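Local coordinates for putative cell invasion protein with MAC/Perforin domain (Bacteroides thetaiotaomicron VPI-5482, PDB 3KK7) that is of uncertain function but belongs to the membrane-attack complex/perforin family and may act at cell membranes, perhaps in cell invasion, at residues A[248-256]-A[270-280]; A[482-490]-A[500-508]. One frame throughout, in Å; residues are numbered along the deposited sequence.

Contact 1. Residues A[248-256]-A[270-280]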
loop_
_atom_site.group_PDB
_atom_site.type_symbol
_atom_site.label_atom_id
_atom_site.label_comp_id
_atom_site.label_asym_id
_atom_site.label_seq_id
_atom_site.Cartn_x
_atom_site.Cartn_y
_atom_site.Cartn_z
ATOM N N ASN A 248 14.657 20.149 23.948
ATOM C CA ASN A 248 14.280 20.070 25.344
ATOM C C ASN A 248 14.335 21.404 26.095
ATOM O O ASN A 248 13.646 21.559 27.098
ATOM C CB ASN A 248 15.109 19.003 26.042
ATOM C CG ASN A 248 14.259 18.056 26.849
ATOM O OD1 ASN A 248 13.269 17.481 26.330
ATOM N ND2 ASN A 248 14.642 17.849 28.123
ATOM N N ALA A 249 15.124 22.364 25.627
ATOM C CA ALA A 249 15.127 23.699 26.227
ATOM C C ALA A 249 14.150 24.658 25.544
ATOM O O ALA A 249 14.054 25.824 25.938
ATOM C CB ALA A 249 16.530 24.302 26.201
ATOM N N SER A 250 13.408 24.169 24.550
ATOM C CA SER A 250 12.652 25.045 23.653
ATOM C C SER A 250 11.154 24.963 23.763
ATOM O O SER A 250 10.452 25.481 22.899
ATOM C CB SER A 250 13.048 24.764 22.208
ATOM O OG SER A 250 14.364 25.226 22.004
ATOM N N TYR A 251 10.648 24.320 24.810
ATOM C CA TYR A 251 9.223 24.355 25.047
ATOM C C TYR A 251 8.972 24.251 26.522
ATOM O O TYR A 251 9.857 23.903 27.267
ATOM C CB TYR A 251 8.514 23.259 24.254
ATOM C CG TYR A 251 8.624 21.913 24.864
ATOM C CD1 TYR A 251 9.719 21.104 24.600
ATOM C CD2 TYR A 251 7.632 21.436 25.718
ATOM C CE1 TYR A 251 9.844 19.850 25.168
ATOM C CE2 TYR A 251 7.745 20.172 26.305
ATOM C CZ TYR A 251 8.859 19.386 26.024
ATOM O OH TYR A 251 8.981 18.142 26.585
ATOM N N GLU A 252 7.766 24.585 26.945
ATOM C CA GLU A 252 7.418 24.473 28.335
ATOM C C GLU A 252 6.009 23.918 28.493
ATOM O O GLU A 252 5.057 24.448 27.936
ATOM C CB GLU A 252 7.543 25.829 29.025
ATOM C CG GLU A 252 7.808 25.697 30.507
ATOM C CD GLU A 252 7.796 27.025 31.231
ATOM O OE1 GLU A 252 6.713 27.648 31.290
ATOM O OE2 GLU A 252 8.859 27.431 31.742
ATOM N N TRP A 253 5.893 22.830 29.242
ATOM C CA TRP A 253 4.600 22.306 29.649
ATOM C C TRP A 253 4.577 22.301 31.186
ATOM O O TRP A 253 5.119 21.391 31.811
ATOM C CB TRP A 253 4.374 20.904 29.063
ATOM C CG TRP A 253 2.928 20.465 29.017
ATOM C CD1 TRP A 253 1.858 21.073 29.619
ATOM C CD2 TRP A 253 2.402 19.294 28.375
ATOM N NE1 TRP A 253 0.705 20.370 29.366
ATOM C CE2 TRP A 253 1.007 19.278 28.605
ATOM C CE3 TRP A 253 2.969 18.271 27.609
ATOM C CZ2 TRP A 253 0.177 18.282 28.112
ATOM C CZ3 TRP A 253 2.140 17.278 27.114
ATOM C CH2 TRP A 253 0.754 17.296 27.365
ATOM N N LYS A 254 4.009 23.354 31.785
ATOM C CA LYS A 254 3.822 23.420 33.244
ATOM C C LYS A 254 2.560 22.674 33.628
ATOM O O LYS A 254 1.521 22.898 33.013
ATOM C CB LYS A 254 3.627 24.847 33.731
ATOM C CG LYS A 254 4.816 25.767 33.625
ATOM C CD LYS A 254 4.711 26.897 34.684
ATOM C CE LYS A 254 5.178 28.228 34.146
ATOM N NZ LYS A 254 4.152 28.777 33.214
ATOM N N ASN A 255 2.633 21.823 34.650
ATOM C CA ASN A 255 1.440 21.138 35.192
ATOM C C ASN A 255 0.729 20.280 34.132
ATOM O O ASN A 255 -0.457 20.476 33.871
ATOM C CB ASN A 255 0.441 22.162 35.802
ATOM C CG ASN A 255 1.138 23.313 36.559
ATOM O OD1 ASN A 255 1.716 23.118 37.633
ATOM N ND2 ASN A 255 1.063 24.520 35.997
ATOM N N LYS A 256 1.446 19.317 33.546
ATOM C CA LYS A 256 0.939 18.553 32.379
ATOM C C LYS A 256 -0.154 17.520 32.744
ATOM O O LYS A 256 0.005 16.310 32.553
ATOM C CB LYS A 256 2.103 17.937 31.555
ATOM C CG LYS A 256 2.725 16.615 32.059
ATOM C CD LYS A 256 4.214 16.456 31.682
ATOM C CE LYS A 256 4.464 16.261 30.190
ATOM N NZ LYS A 256 4.490 14.825 29.745
ATOM N N GLY A 270 -3.017 23.827 33.034
ATOM C CA GLY A 270 -1.627 23.787 32.566
ATOM C C GLY A 270 -1.308 24.846 31.508
ATOM O O GLY A 270 -2.205 25.308 30.804
ATOM N N ASN A 271 -0.038 25.244 31.411
ATOM C CA ASN A 271 0.412 26.233 30.433
ATOM C C ASN A 271 1.327 25.552 29.454
ATOM O O ASN A 271 2.171 24.756 29.849
ATOM C CB ASN A 271 1.173 27.379 31.105
ATOM C CG ASN A 271 0.294 28.602 31.376
ATOM O OD1 ASN A 271 0.498 29.664 30.760
ATOM N ND2 ASN A 271 -0.670 28.472 32.293
ATOM N N LEU A 272 1.160 25.851 28.175
ATOM C CA LEU A 272 1.990 25.246 27.136
ATOM C C LEU A 272 2.520 26.311 26.156
ATOM O O LEU A 272 1.762 27.133 25.626
ATOM C CB LEU A 272 1.211 24.146 26.393
ATOM C CG LEU A 272 1.953 23.438 25.252
ATOM C CD1 LEU A 272 3.111 22.655 25.819
ATOM C CD2 LEU A 272 1.029 22.545 24.440
ATOM N N SER A 273 3.819 26.291 25.911
ATOM C CA SER A 273 4.385 27.219 24.947
ATOM C C SER A 273 5.607 26.628 24.339
ATOM O O SER A 273 6.297 25.829 24.973
ATOM C CB SER A 273 4.750 28.543 25.600
ATOM O OG SER A 273 5.771 28.371 26.562
ATOM N N ILE A 274 5.862 27.031 23.099
ATOM C CA ILE A 274 7.069 26.632 22.370
ATOM C C ILE A 274 7.867 27.907 22.078
ATOM O O ILE A 274 7.275 28.977 21.910
ATOM C CB ILE A 274 6.708 25.886 21.088
ATOM C CG1 ILE A 274 7.937 25.304 20.427
ATOM C CG2 ILE A 274 5.984 26.803 20.122
ATOM C CD1 ILE A 274 7.568 24.389 19.247
ATOM N N GLY A 275 9.194 27.781 22.036
ATOM C CA GLY A 275 10.103 28.915 21.863
ATOM C C GLY A 275 10.935 29.096 23.120
ATOM O O GLY A 275 10.502 28.737 24.204
ATOM N N THR A 276 12.144 29.620 22.985
ATOM C CA THR A 276 12.980 29.913 24.141
ATOM C C THR A 276 12.947 31.421 24.402
ATOM O O THR A 276 12.518 32.202 23.549
ATOM C CB THR A 276 14.431 29.489 23.880
ATOM O OG1 THR A 276 14.888 30.105 22.677
ATOM C CG2 THR A 276 14.535 28.017 23.706
ATOM N N LYS A 277 13.375 31.830 25.587
ATOM C CA LYS A 277 13.688 33.233 25.834
ATOM C C LYS A 277 14.883 33.249 26.747
ATOM O O LYS A 277 15.357 32.196 27.190
ATOM C CB LYS A 277 12.515 33.996 26.465
ATOM N N ARG A 278 15.391 34.445 26.983
ATOM C CA ARG A 278 16.413 34.695 27.997
ATOM C C ARG A 278 17.428 33.526 28.209
ATOM O O ARG A 278 18.161 33.177 27.285
ATOM C CB ARG A 278 15.723 35.138 29.314
ATOM N N GLU A 279 17.448 32.927 29.412
ATOM C CA GLU A 279 18.488 31.948 29.809
ATOM C C GLU A 279 18.527 30.772 28.857
ATOM O O GLU A 279 19.608 30.394 28.364
ATOM C CB GLU A 279 18.259 31.459 31.242
ATOM N N ASN A 280 17.350 30.233 28.543
ATOM C CA ASN A 280 17.275 29.121 27.588
ATOM C C ASN A 280 17.810 29.422 26.183
ATOM O O ASN A 280 18.151 28.484 25.446
ATOM C CB ASN A 280 15.853 28.549 27.487
ATOM C CG ASN A 280 15.516 27.627 28.643
ATOM O OD1 ASN A 280 15.674 27.990 29.796
ATOM N ND2 ASN A 280 15.055 26.440 28.335
HETATM O O HOH W 1 11.465 27.325 27.119
HETATM O O HOH W 2 4.256 27.235 29.257
#
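L272 lays its CD1 methyl over one face of the W253 indole, a CH-pi contact 4.3 Å from the centroid of the five-membered ring. L272 CG is turned away from its own backbone N (chi1 179°), which carries CD1 to the indole. K256 CB lies over the centre of the opposite face, so the ring is sandwiched between the two. Y251 and I274 share this side of the strands, where I164 of strand 157-173 touches Y251, W253 and L272. The backbones form an antiparallel pair, 251-254 with 271-274, joined to strand 318-319 in a small sheet that packs on the long strands 93-108 and 157-173 of the MACPF region. E252 N donates to S273 O at 2.8 Å, S273 N returns the bond to E252 O, and K254 and N271 repeat the exchange. On the other side, E252 OE1 forms a salt bridge with K254 NZ at 3.4 Å. A water donates to E252 O and to OE1 and accepts from S273 OG. Beyond the strands, G275 N donates to S250 O at 2.8 Å. The N280 amide approaches A249 O in the carbonyl plane and on a lone pair, ND2 at 2.7 Å. The T276 CG2 methyl sits 3.2 Å from A249 O, while T276 OG1 hydrogen-bonds to S281 OG and I313 O.

Contact 2. Residues A[482-490]-A[500-508]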
loop_
_atom_site.group_PDB
_atom_site.type_symbol
_atom_site.label_atom_id
_atom_site.label_comp_id
_atom_site.label_asym_id
_atom_site.label_seq_id
_atom_site.Cartn_x
_atom_site.Cartn_y
_atom_site.Cartn_z
ATOM N N PHE A 482 -20.351 -17.089 -10.178
ATOM C CA PHE A 482 -21.411 -16.437 -9.415
ATOM C C PHE A 482 -21.013 -14.989 -9.112
ATOM O O PHE A 482 -19.818 -14.654 -9.096
ATOM C CB PHE A 482 -21.724 -17.205 -8.124
ATOM C CG PHE A 482 -20.673 -17.059 -7.065
ATOM C CD1 PHE A 482 -19.526 -17.846 -7.093
ATOM C CD2 PHE A 482 -20.823 -16.126 -6.039
ATOM C CE1 PHE A 482 -18.541 -17.711 -6.101
ATOM C CE2 PHE A 482 -19.839 -15.972 -5.047
ATOM C CZ PHE A 482 -18.695 -16.761 -5.074
ATOM N N LYS A 483 -22.020 -14.147 -8.884
ATOM C CA LYS A 483 -21.790 -12.767 -8.504
ATOM C C LYS A 483 -22.011 -12.553 -7.022
ATOM O O LYS A 483 -23.068 -12.892 -6.510
ATOM C CB LYS A 483 -22.712 -11.829 -9.277
ATOM C CG LYS A 483 -22.261 -10.396 -9.211
ATOM C CD LYS A 483 -23.078 -9.496 -10.100
ATOM C CE LYS A 483 -24.411 -9.186 -9.482
ATOM N NZ LYS A 483 -24.958 -7.977 -10.121
ATOM N N ASN A 484 -21.025 -11.963 -6.348
ATOM C CA ASN A 484 -21.183 -11.494 -4.971
ATOM C C ASN A 484 -22.068 -10.245 -4.985
ATOM O O ASN A 484 -21.759 -9.258 -5.642
ATOM C CB ASN A 484 -19.814 -11.188 -4.353
ATOM C CG ASN A 484 -19.899 -10.775 -2.899
ATOM O OD1 ASN A 484 -20.573 -9.804 -2.555
ATOM N ND2 ASN A 484 -19.202 -11.502 -2.033
ATOM N N ALA A 485 -23.174 -10.302 -4.260
ATOM C CA ALA A 485 -24.154 -9.229 -4.272
ATOM C C ALA A 485 -23.668 -8.001 -3.527
ATOM O O ALA A 485 -23.988 -6.894 -3.914
ATOM C CB ALA A 485 -25.471 -9.706 -3.674
ATOM N N ASN A 486 -22.920 -8.184 -2.444
ATOM C CA ASN A 486 -22.408 -7.025 -1.705
ATOM C C ASN A 486 -21.458 -6.196 -2.558
ATOM O O ASN A 486 -21.483 -4.980 -2.498
ATOM C CB ASN A 486 -21.621 -7.420 -0.439
ATOM C CG ASN A 486 -22.483 -8.043 0.625
ATOM O OD1 ASN A 486 -23.450 -7.443 1.095
ATOM N ND2 ASN A 486 -22.121 -9.258 1.035
ATOM N N THR A 487 -20.597 -6.866 -3.310
ATOM C CA THR A 487 -19.477 -6.199 -3.946
ATOM C C THR A 487 -19.596 -6.105 -5.464
ATOM O O THR A 487 -18.850 -5.372 -6.079
ATOM C CB THR A 487 -18.202 -6.954 -3.611
ATOM O OG1 THR A 487 -18.261 -8.248 -4.218
ATOM C CG2 THR A 487 -18.069 -7.130 -2.126
ATOM N N ASN A 488 -20.528 -6.856 -6.051
ATOM C CA ASN A 488 -20.710 -6.940 -7.502
ATOM C C ASN A 488 -19.497 -7.461 -8.258
ATOM O O ASN A 488 -19.206 -7.036 -9.361
ATOM C CB ASN A 488 -21.249 -5.619 -8.081
ATOM C CG ASN A 488 -22.770 -5.491 -7.893
ATOM O OD1 ASN A 488 -23.516 -6.402 -8.267
ATOM N ND2 ASN A 488 -23.228 -4.380 -7.308
ATOM N N ILE A 489 -18.807 -8.416 -7.661
ATOM C CA ILE A 489 -17.690 -9.070 -8.320
ATOM C C ILE A 489 -18.171 -10.416 -8.826
ATOM O O ILE A 489 -18.928 -11.123 -8.143
ATOM C CB ILE A 489 -16.483 -9.246 -7.374
ATOM C CG1 ILE A 489 -16.020 -7.862 -6.885
ATOM C CG2 ILE A 489 -15.358 -9.992 -8.075
ATOM C CD1 ILE A 489 -14.919 -7.892 -5.872
ATOM N N TRP A 490 -17.769 -10.739 -10.050
ATOM C CA TRP A 490 -18.006 -12.050 -10.613
ATOM C C TRP A 490 -16.812 -12.891 -10.232
ATOM O O TRP A 490 -15.680 -12.420 -10.299
ATOM C CB TRP A 490 -18.127 -11.996 -12.132
ATOM C CG TRP A 490 -19.494 -11.631 -12.631
ATOM C CD1 TRP A 490 -19.861 -10.450 -13.193
ATOM C CD2 TRP A 490 -20.664 -12.461 -12.639
ATOM N NE1 TRP A 490 -21.187 -10.482 -13.542
ATOM C CE2 TRP A 490 -21.709 -11.701 -13.214
ATOM C CE3 TRP A 490 -20.931 -13.772 -12.230
ATOM C CZ2 TRP A 490 -23.011 -12.200 -13.376
ATOM C CZ3 TRP A 490 -22.236 -14.276 -12.397
ATOM C CH2 TRP A 490 -23.251 -13.487 -12.961
ATOM N N CYS A 500 -9.496 -19.609 -9.884
ATOM C CA CYS A 500 -10.593 -18.706 -10.071
ATOM C C CYS A 500 -10.164 -17.323 -10.600
ATOM O O CYS A 500 -9.245 -16.694 -10.056
ATOM C CB CYS A 500 -11.324 -18.555 -8.740
ATOM S SG CYS A 500 -12.483 -17.165 -8.663
ATOM N N PHE A 501 -10.849 -16.860 -11.654
ATOM C CA PHE A 501 -10.655 -15.519 -12.191
ATOM C C PHE A 501 -11.793 -14.652 -11.700
ATOM O O PHE A 501 -12.966 -15.018 -11.858
ATOM C CB PHE A 501 -10.628 -15.483 -13.727
ATOM C CG PHE A 501 -9.623 -16.414 -14.367
ATOM C CD1 PHE A 501 -8.371 -16.617 -13.823
ATOM C CD2 PHE A 501 -9.934 -17.070 -15.557
ATOM C CE1 PHE A 501 -7.438 -17.481 -14.438
ATOM C CE2 PHE A 501 -9.015 -17.953 -16.180
ATOM C CZ PHE A 501 -7.767 -18.145 -15.614
ATOM N N ALA A 502 -11.454 -13.495 -11.119
ATOM C CA ALA A 502 -12.464 -12.532 -10.629
ATOM C C ALA A 502 -12.476 -11.222 -11.441
ATOM O O ALA A 502 -11.484 -10.867 -12.056
ATOM C CB ALA A 502 -12.229 -12.235 -9.131
ATOM N N TYR A 503 -13.601 -10.513 -11.435
ATOM C CA TYR A 503 -13.682 -9.164 -12.037
ATOM C C TYR A 503 -14.956 -8.439 -11.599
ATOM O O TYR A 503 -16.006 -9.072 -11.460
ATOM C CB TYR A 503 -13.568 -9.176 -13.590
ATOM C CG TYR A 503 -14.654 -9.919 -14.382
ATOM C CD1 TYR A 503 -14.450 -11.212 -14.851
ATOM C CD2 TYR A 503 -15.866 -9.302 -14.705
ATOM C CE1 TYR A 503 -15.455 -11.887 -15.592
ATOM C CE2 TYR A 503 -16.863 -9.958 -15.430
ATOM C CZ TYR A 503 -16.653 -11.241 -15.870
ATOM O OH TYR A 503 -17.643 -11.880 -16.589
ATOM N N TYR A 504 -14.851 -7.125 -11.376
ATOM C CA TYR A 504 -16.025 -6.283 -11.110
ATOM C C TYR A 504 -16.983 -6.323 -12.308
ATOM O O TYR A 504 -16.541 -6.452 -13.440
ATOM C CB TYR A 504 -15.616 -4.844 -10.791
ATOM C CG TYR A 504 -16.812 -3.956 -10.548
ATOM C CD1 TYR A 504 -17.472 -3.949 -9.316
ATOM C CD2 TYR A 504 -17.333 -3.161 -11.581
ATOM C CE1 TYR A 504 -18.609 -3.154 -9.116
ATOM C CE2 TYR A 504 -18.468 -2.364 -11.388
ATOM C CZ TYR A 504 -19.093 -2.369 -10.165
ATOM O OH TYR A 504 -20.200 -1.579 -10.007
ATOM N N ASP A 505 -18.286 -6.217 -12.037
ATOM C CA ASP A 505 -19.327 -6.450 -13.037
ATOM C C ASP A 505 -19.544 -5.270 -13.982
ATOM O O ASP A 505 -20.507 -4.490 -13.865
ATOM C CB ASP A 505 -20.654 -6.839 -12.368
ATOM C CG ASP A 505 -21.685 -7.363 -13.361
ATOM O OD1 ASP A 505 -21.310 -7.680 -14.505
ATOM O OD2 ASP A 505 -22.871 -7.494 -12.997
ATOM N N ASP A 506 -18.622 -5.162 -14.923
ATOM C CA ASP A 506 -18.725 -4.229 -16.011
ATOM C C ASP A 506 -18.177 -4.959 -17.209
ATOM O O ASP A 506 -17.010 -5.320 -17.228
ATOM C CB ASP A 506 -17.927 -2.955 -15.755
ATOM C CG ASP A 506 -18.260 -1.841 -16.763
ATOM O OD1 ASP A 506 -18.572 -2.117 -17.948
ATOM O OD2 ASP A 506 -18.196 -0.665 -16.360
ATOM N N ASP A 507 -19.032 -5.168 -18.202
ATOM C CA ASP A 507 -18.667 -5.871 -19.423
ATOM C C ASP A 507 -17.373 -5.343 -20.082
ATOM O O ASP A 507 -16.664 -6.103 -20.755
ATOM C CB ASP A 507 -19.857 -5.879 -20.410
ATOM C CG ASP A 507 -20.983 -6.880 -20.009
ATOM O OD1 ASP A 507 -20.822 -7.654 -19.047
ATOM O OD2 ASP A 507 -22.038 -6.909 -20.677
ATOM N N TYR A 508 -17.013 -4.083 -19.861
ATOM C CA TYR A 508 -15.776 -3.593 -20.457
ATOM C C TYR A 508 -14.567 -4.479 -20.095
ATOM O O TYR A 508 -13.642 -4.596 -20.886
ATOM C CB TYR A 508 -15.510 -2.127 -20.099
ATOM C CG TYR A 508 -14.482 -1.860 -18.978
ATOM C CD1 TYR A 508 -13.119 -1.752 -19.249
ATOM C CD2 TYR A 508 -14.887 -1.670 -17.664
ATOM C CE1 TYR A 508 -12.204 -1.483 -18.228
ATOM C CE2 TYR A 508 -13.987 -1.410 -16.673
ATOM C CZ TYR A 508 -12.647 -1.312 -16.953
ATOM O OH TYR A 508 -11.751 -1.059 -15.930
#
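The W490 indole carries K483 CB over one face, offset toward the rim, and has F482 N and D505 OD1 at its edge, in plane. The D505 carboxylate stands almost perpendicular to the ring, its plane turned 85° away, with OD1 3.0 Å from W490 NE1. W490 CB in turn lies over one face of the Y503 ring, 4.1 Å from the centroid in a CH-pi contact. The two rings themselves meet obliquely, W490 CD1 lying 3.8 Å from Y503 CE2. Y503 takes this place with CG between its backbone N and carbonyl carbon (chi1 62°). The Y504 ring turns an edge to T487 O, and its CE1 touches N488 CB.

W490 and Y503 stand on one face, and Y504 on the other, of the antiparallel hairpin of strands 489-494 and 499-504, part of the four-stranded mixed sheet of the D3 region. W490 and Y503 form a hydrogen-bonded pair, W490 N giving to Y503 O at 2.8 Å and Y503 N to W490 O. I489 faces Y504 as the neighbouring non-hydrogen-bonded pair, its CG2 touching A502 CB; Y197 of helix 190-198 covers I489, A502 and Y504. Past the paired strands, D505 N reaches N488 O nearly along the C=O axis at 2.9 Å.

K483, bent at chi3 (77°), brings NZ to N488 OD1 at 2.8 Å and, in a longer salt bridge, to D505 OD2 at 3.6 Å. One ammonium group therefore ties N488, in the loop before I489, to D505, in the turn just past strand 499-504. Its positive charge would probably stabilise the ionised D505 carboxylate and steady it beside the indole edge.

Overall arrangement
Contact 1 (248-256 with 270-280) comes first along the chain and closes well before contact 2 (482-490 with 500-508) opens. Their centres lie 58 Å apart, on opposite sides of the chain's centre, with nearest atoms about 43 Å from each other, and they share no sheet. Contact 1 lies in the MACPF region, in a three-stranded antiparallel sheet ending at strand 318-319. Contact 2 lies in the D3 region, in a mixed sheet with 480-484 and 537-540 as its outer strands, the latter at the C-terminus. Each thus joins neighbouring strands locally, one at the far end of the MACPF part and the other in the C-terminal part of the elongated molecule.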